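Local coordinates for alpha-14 giardin (Giardia lamblia, PDB 3CHJ), which binds calcium and probably, in a calcium-dependent way, phospholipids such as phosphatidylserine, and may serve as a structural element linking the lipid bilayer to the underlying axoneme, at residues A[28-31]-A[32-35]; A[57-60]-A[61-65]. All coordinates share one frame; numbering follows the deposited sequence.

Interaction 1 of 2, residues A[28-31]-A[32-35]; sequences KRLD and LIEI
Leu30 O receives Glu34 N at 2.9 Å in a nearly straight bond (N-H...O 169°), and Asp31 O takes Ile35 N one residue later. These bonds start helix 31-38 of the annexin fold, which grows directly out of a type I beta turn running from Lys28 to Asp31. A shorter-range bond overlaps the turn, from Leu32 N to Arg29 O at 3.1 Å, while Ile33 N adds a weak one to Leu30 O, so that this carbonyl oxygen takes two N-H groups. The carboxylates of Asp31 and Glu34 stay apart, with OD1 of Asp31 6.4 Å from OE1 of Glu34; Glu34 instead forms a salt bridge with Arg37. Arg29 turns its guanidinium group away from the turn, to the carbonyl oxygens of Ala22 and His66. Leu32 and Ile35 pack on Val19 of helix 12-24, and Ile33 reaches helices 69-78 and 301-310. With CG1 of Ile35 placed beside its own backbone N (chi1 -72°), that methylene lies just 3.1 Å from Asp31 O. Leu30 and Ile33 meet obliquely, the CD2 methyl of Leu30 resting 4.1 Å from CG1 of Ile33.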
loop_
_atom_site.group_PDB
_atom_site.type_symbol
_atom_site.label_atom_id
_atom_site.label_comp_id
_atom_site.label_asym_id
_atom_site.label_seq_id
_atom_site.Cartn_x
_atom_site.Cartn_y
_atom_site.Cartn_z
ATOM N N LYS A 28 -3.609 9.451 -26.739
ATOM C CA LYS A 28 -4.090 10.269 -25.618
ATOM C C LYS A 28 -4.428 9.457 -24.361
ATOM O O LYS A 28 -4.976 10.010 -23.400
ATOM C CB LYS A 28 -5.310 11.087 -26.027
ATOM C CG LYS A 28 -5.046 12.086 -27.144
ATOM C CD LYS A 28 -6.311 12.872 -27.453
ATOM C CE LYS A 28 -6.044 13.949 -28.493
ATOM N NZ LYS A 28 -7.306 14.628 -28.885
ATOM N N ARG A 29 -4.091 8.172 -24.368
ATOM C CA ARG A 29 -4.463 7.293 -23.252
ATOM C C ARG A 29 -3.970 7.818 -21.906
ATOM O O ARG A 29 -4.662 7.660 -20.883
ATOM C CB ARG A 29 -3.930 5.879 -23.453
ATOM C CG ARG A 29 -4.700 5.049 -24.475
ATOM C CD ARG A 29 -6.079 4.622 -23.950
ATOM N NE ARG A 29 -6.640 3.552 -24.783
ATOM C CZ ARG A 29 -7.151 3.733 -26.001
ATOM N NH1 ARG A 29 -7.207 4.947 -26.533
ATOM N NH2 ARG A 29 -7.625 2.689 -26.675
ATOM N N LEU A 30 -2.788 8.437 -21.885
ATOM C CA LEU A 30 -2.236 8.900 -20.602
ATOM C C LEU A 30 -2.973 10.104 -20.017
ATOM O O LEU A 30 -2.742 10.485 -18.858
ATOM C CB LEU A 30 -0.727 9.140 -20.683
ATOM C CG LEU A 30 0.122 7.882 -20.868
ATOM C CD1 LEU A 30 1.567 8.280 -21.172
ATOM C CD2 LEU A 30 0.063 6.894 -19.665
ATOM N N ASP A 31 -3.889 10.700 -20.785
ATOM C CA ASP A 31 -4.748 11.715 -20.212
ATOM C C ASP A 31 -5.529 11.172 -19.018
ATOM O O ASP A 31 -5.861 11.916 -18.101
ATOM C CB ASP A 31 -5.714 12.296 -21.251
ATOM C CG ASP A 31 -5.014 13.200 -22.266
ATOM O OD1 ASP A 31 -3.842 13.582 -22.057
ATOM O OD2 ASP A 31 -5.654 13.530 -23.286
ATOM N N LEU A 32 -5.847 9.880 -19.048
ATOM C CA LEU A 32 -6.533 9.268 -17.915
ATOM C C LEU A 32 -5.700 9.376 -16.650
ATOM O O LEU A 32 -6.261 9.521 -15.564
ATOM C CB LEU A 32 -6.859 7.792 -18.183
ATOM C CG LEU A 32 -7.755 7.527 -19.407
ATOM C CD1 LEU A 32 -7.870 6.040 -19.651
ATOM C CD2 LEU A 32 -9.128 8.163 -19.209
ATOM N N ILE A 33 -4.381 9.273 -16.812
ATOM C CA ILE A 33 -3.438 9.338 -15.693
ATOM C C ILE A 33 -3.174 10.782 -15.282
ATOM O O ILE A 33 -3.128 11.096 -14.085
ATOM C CB ILE A 33 -2.121 8.618 -16.041
ATOM C CG1 ILE A 33 -2.369 7.143 -16.386
ATOM C CG2 ILE A 33 -1.121 8.761 -14.909
ATOM C CD1 ILE A 33 -3.074 6.301 -15.288
ATOM N N GLU A 34 -3.037 11.674 -16.271
ATOM C CA GLU A 34 -2.943 13.106 -15.979
ATOM C C GLU A 34 -4.138 13.603 -15.165
ATOM O O GLU A 34 -3.982 14.343 -14.178
ATOM C CB GLU A 34 -2.725 13.918 -17.265
ATOM C CG GLU A 34 -1.384 13.608 -17.956
ATOM C CD GLU A 34 -0.138 14.123 -17.199
ATOM O OE1 GLU A 34 0.931 14.236 -17.847
ATOM O OE2 GLU A 34 -0.195 14.391 -15.975
ATOM N N ILE A 35 -5.337 13.157 -15.536
ATOM C CA ILE A 35 -6.533 13.524 -14.805
ATOM C C ILE A 35 -6.422 13.031 -13.334
ATOM O O ILE A 35 -6.697 13.765 -12.392
ATOM C CB ILE A 35 -7.792 12.985 -15.528
ATOM C CG1 ILE A 35 -8.040 13.781 -16.822
ATOM C CG2 ILE A 35 -9.012 13.084 -14.667
ATOM C CD1 ILE A 35 -9.034 13.097 -17.795
#

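Interaction 2 of 2, residues A[57-60]-A[61-65]; sequences TFLD and AFLKK
Phe58 O and Phe62 N, 3.1 Å apart, make the first i to i+4 hydrogen bond of the short helix 59-64, with Phe58 at its N-cap position. Two more of the same kind follow: Leu63 N to Leu59 O at 2.9 Å, close to straight at 170°, and Lys64 N to Asp60 O at 3.0 Å. Lys65 N bonds to the carbonyl oxygen of Phe62, three residues back.

Side-chain polar contacts are weaker. CG of Asp60 sits between its own backbone N and carbonyl carbon (chi1 63°), which lets OD1 come within 2.9 Å of the next backbone nitrogen, Ala61 N; the bond is strongly bent and weak. Lys65 runs back alongside the helix with its chain extended as far as CE, and a turn at the last torsion (chi4 84°) brings NZ 3.5 Å from Ala61 O, again a weak bond. The same ammonium group lies near the CG2 methyl of Thr57.

Apolar contact is made on two sides. Thr57 sets CG2 over the first turn, 4.1 Å from CB of Ala61 and close to CB of Phe62. Leu59 and Leu63 are one helical turn apart and buried, their branches crossing at an angle with CD1 of Leu59 4.0 Å from CG of Leu63.

The leucine pair faces the neighbouring helices: Leu59 packs on Gln48 and Phe51 of helix 41-55 and on Val19 of helix 12-24, and Leu63 on Cys23 of helix 12-24 and on Glu72 and Leu76 of helix 69-78. The ring of Phe62 meets those of Phe51 and His66. Together these contacts set the short helix among helices 12-24, 41-55 and 69-78.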
loop_
_atom_site.group_PDB
_atom_site.type_symbol
_atom_site.label_atom_id
_atom_site.label_comp_id
_atom_site.label_asym_id
_atom_site.label_seq_id
_atom_site.Cartn_x
_atom_site.Cartn_y
_atom_site.Cartn_z
ATOM N N THR A 57 -23.439 5.575 -20.377
ATOM C CA THR A 57 -22.645 4.361 -20.212
ATOM C C THR A 57 -21.830 4.489 -18.935
ATOM O O THR A 57 -21.279 5.557 -18.648
ATOM C CB THR A 57 -21.674 4.151 -21.400
ATOM O OG1 THR A 57 -22.414 4.122 -22.627
ATOM C CG2 THR A 57 -20.903 2.842 -21.262
ATOM N N PHE A 58 -21.757 3.399 -18.181
ATOM C CA PHE A 58 -20.918 3.360 -16.997
ATOM C C PHE A 58 -19.443 3.375 -17.379
ATOM O O PHE A 58 -19.045 2.796 -18.395
ATOM C CB PHE A 58 -21.259 2.162 -16.115
ATOM C CG PHE A 58 -22.512 2.362 -15.307
ATOM C CD1 PHE A 58 -22.466 3.025 -14.079
ATOM C CD2 PHE A 58 -23.740 1.922 -15.789
ATOM C CE1 PHE A 58 -23.635 3.225 -13.330
ATOM C CE2 PHE A 58 -24.918 2.121 -15.050
ATOM C CZ PHE A 58 -24.859 2.775 -13.819
ATOM N N LEU A 59 -18.642 4.055 -16.564
ATOM C CA LEU A 59 -17.233 4.228 -16.885
ATOM C C LEU A 59 -16.528 2.891 -17.080
ATOM O O LEU A 59 -15.753 2.732 -18.031
ATOM C CB LEU A 59 -16.526 5.066 -15.816
ATOM C CG LEU A 59 -15.045 5.359 -16.100
ATOM C CD1 LEU A 59 -14.850 6.118 -17.405
ATOM C CD2 LEU A 59 -14.435 6.117 -14.927
ATOM N N ASP A 60 -16.791 1.929 -16.198
ATOM C CA ASP A 60 -16.106 0.642 -16.293
ATOM C C ASP A 60 -16.413 -0.081 -17.610
ATOM O O ASP A 60 -15.509 -0.616 -18.251
ATOM C CB ASP A 60 -16.317 -0.236 -15.048
ATOM C CG ASP A 60 -17.775 -0.640 -14.820
ATOM O OD1 ASP A 60 -18.715 -0.018 -15.380
ATOM O OD2 ASP A 60 -17.965 -1.602 -14.041
ATOM N N ALA A 61 -17.674 -0.030 -18.040
ATOM C CA ALA A 61 -18.070 -0.644 -19.314
ATOM C C ALA A 61 -17.380 0.010 -20.508
ATOM O O ALA A 61 -16.991 -0.677 -21.464
ATOM C CB ALA A 61 -19.584 -0.582 -19.487
ATOM N N PHE A 62 -17.231 1.334 -20.453
ATOM C CA PHE A 62 -16.552 2.093 -21.506
ATOM C C PHE A 62 -15.058 1.784 -21.560
ATOM O O PHE A 62 -14.489 1.571 -22.643
ATOM C CB PHE A 62 -16.763 3.583 -21.283
ATOM C CG PHE A 62 -16.105 4.452 -22.302
ATOM C CD1 PHE A 62 -16.565 4.484 -23.615
ATOM C CD2 PHE A 62 -15.045 5.280 -21.940
ATOM C CE1 PHE A 62 -15.953 5.328 -24.563
ATOM C CE2 PHE A 62 -14.433 6.112 -22.866
ATOM C CZ PHE A 62 -14.884 6.139 -24.187
ATOM N N LEU A 63 -14.416 1.779 -20.396
ATOM C CA LEU A 63 -13.000 1.451 -20.334
ATOM C C LEU A 63 -12.718 0.055 -20.872
ATOM O O LEU A 63 -11.718 -0.144 -21.555
ATOM C CB LEU A 63 -12.469 1.575 -18.902
ATOM C CG LEU A 63 -12.505 2.974 -18.290
ATOM C CD1 LEU A 63 -11.930 2.911 -16.880
ATOM C CD2 LEU A 63 -11.761 4.002 -19.154
ATOM N N LYS A 64 -13.598 -0.895 -20.564
ATOM C CA LYS A 64 -13.381 -2.291 -20.950
ATOM C C LYS A 64 -13.206 -2.465 -22.473
ATOM O O LYS A 64 -12.465 -3.353 -22.930
ATOM C CB LYS A 64 -14.533 -3.150 -20.419
ATOM C CG LYS A 64 -14.286 -4.618 -20.532
ATOM C CD LYS A 64 -15.455 -5.437 -20.043
ATOM C CE LYS A 64 -15.113 -6.914 -20.147
ATOM N NZ LYS A 64 -16.269 -7.798 -19.806
ATOM N N LYS A 65 -13.841 -1.580 -23.231
ATOM C CA LYS A 65 -13.852 -1.659 -24.694
ATOM C C LYS A 65 -12.540 -1.176 -25.295
ATOM O O LYS A 65 -12.234 -1.445 -26.476
ATOM C CB LYS A 65 -14.990 -0.802 -25.256
ATOM C CG LYS A 65 -16.385 -1.225 -24.825
ATOM C CD LYS A 65 -17.453 -0.427 -25.558
ATOM C CE LYS A 65 -18.865 -0.880 -25.177
ATOM N NZ LYS A 65 -19.392 -0.230 -23.913
#

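Overall arrangement
Interaction 1 opens helix 31-38, whereas interaction 2 spans the short helix 59-64 with its N-cap; both lie on the same side of the chain's centre. Their centres are 15 Å apart and their nearest atoms about 4 Å apart, without touching. Helix 12-24 joins them: Val19 meets Leu32 and Ile35 from interaction 1 and Leu59 from interaction 2. His66 is a second link, since its carbonyl oxygen binds Arg29 while its ring nitrogen ND1 binds Phe62 O. Helix 69-78 also touches both, through Ile33 and Leu63. Neither contact supplies a ligand to the bound calcium ion, which is held by Ala175, Thr178, Gly180, Glu185 and Glu224.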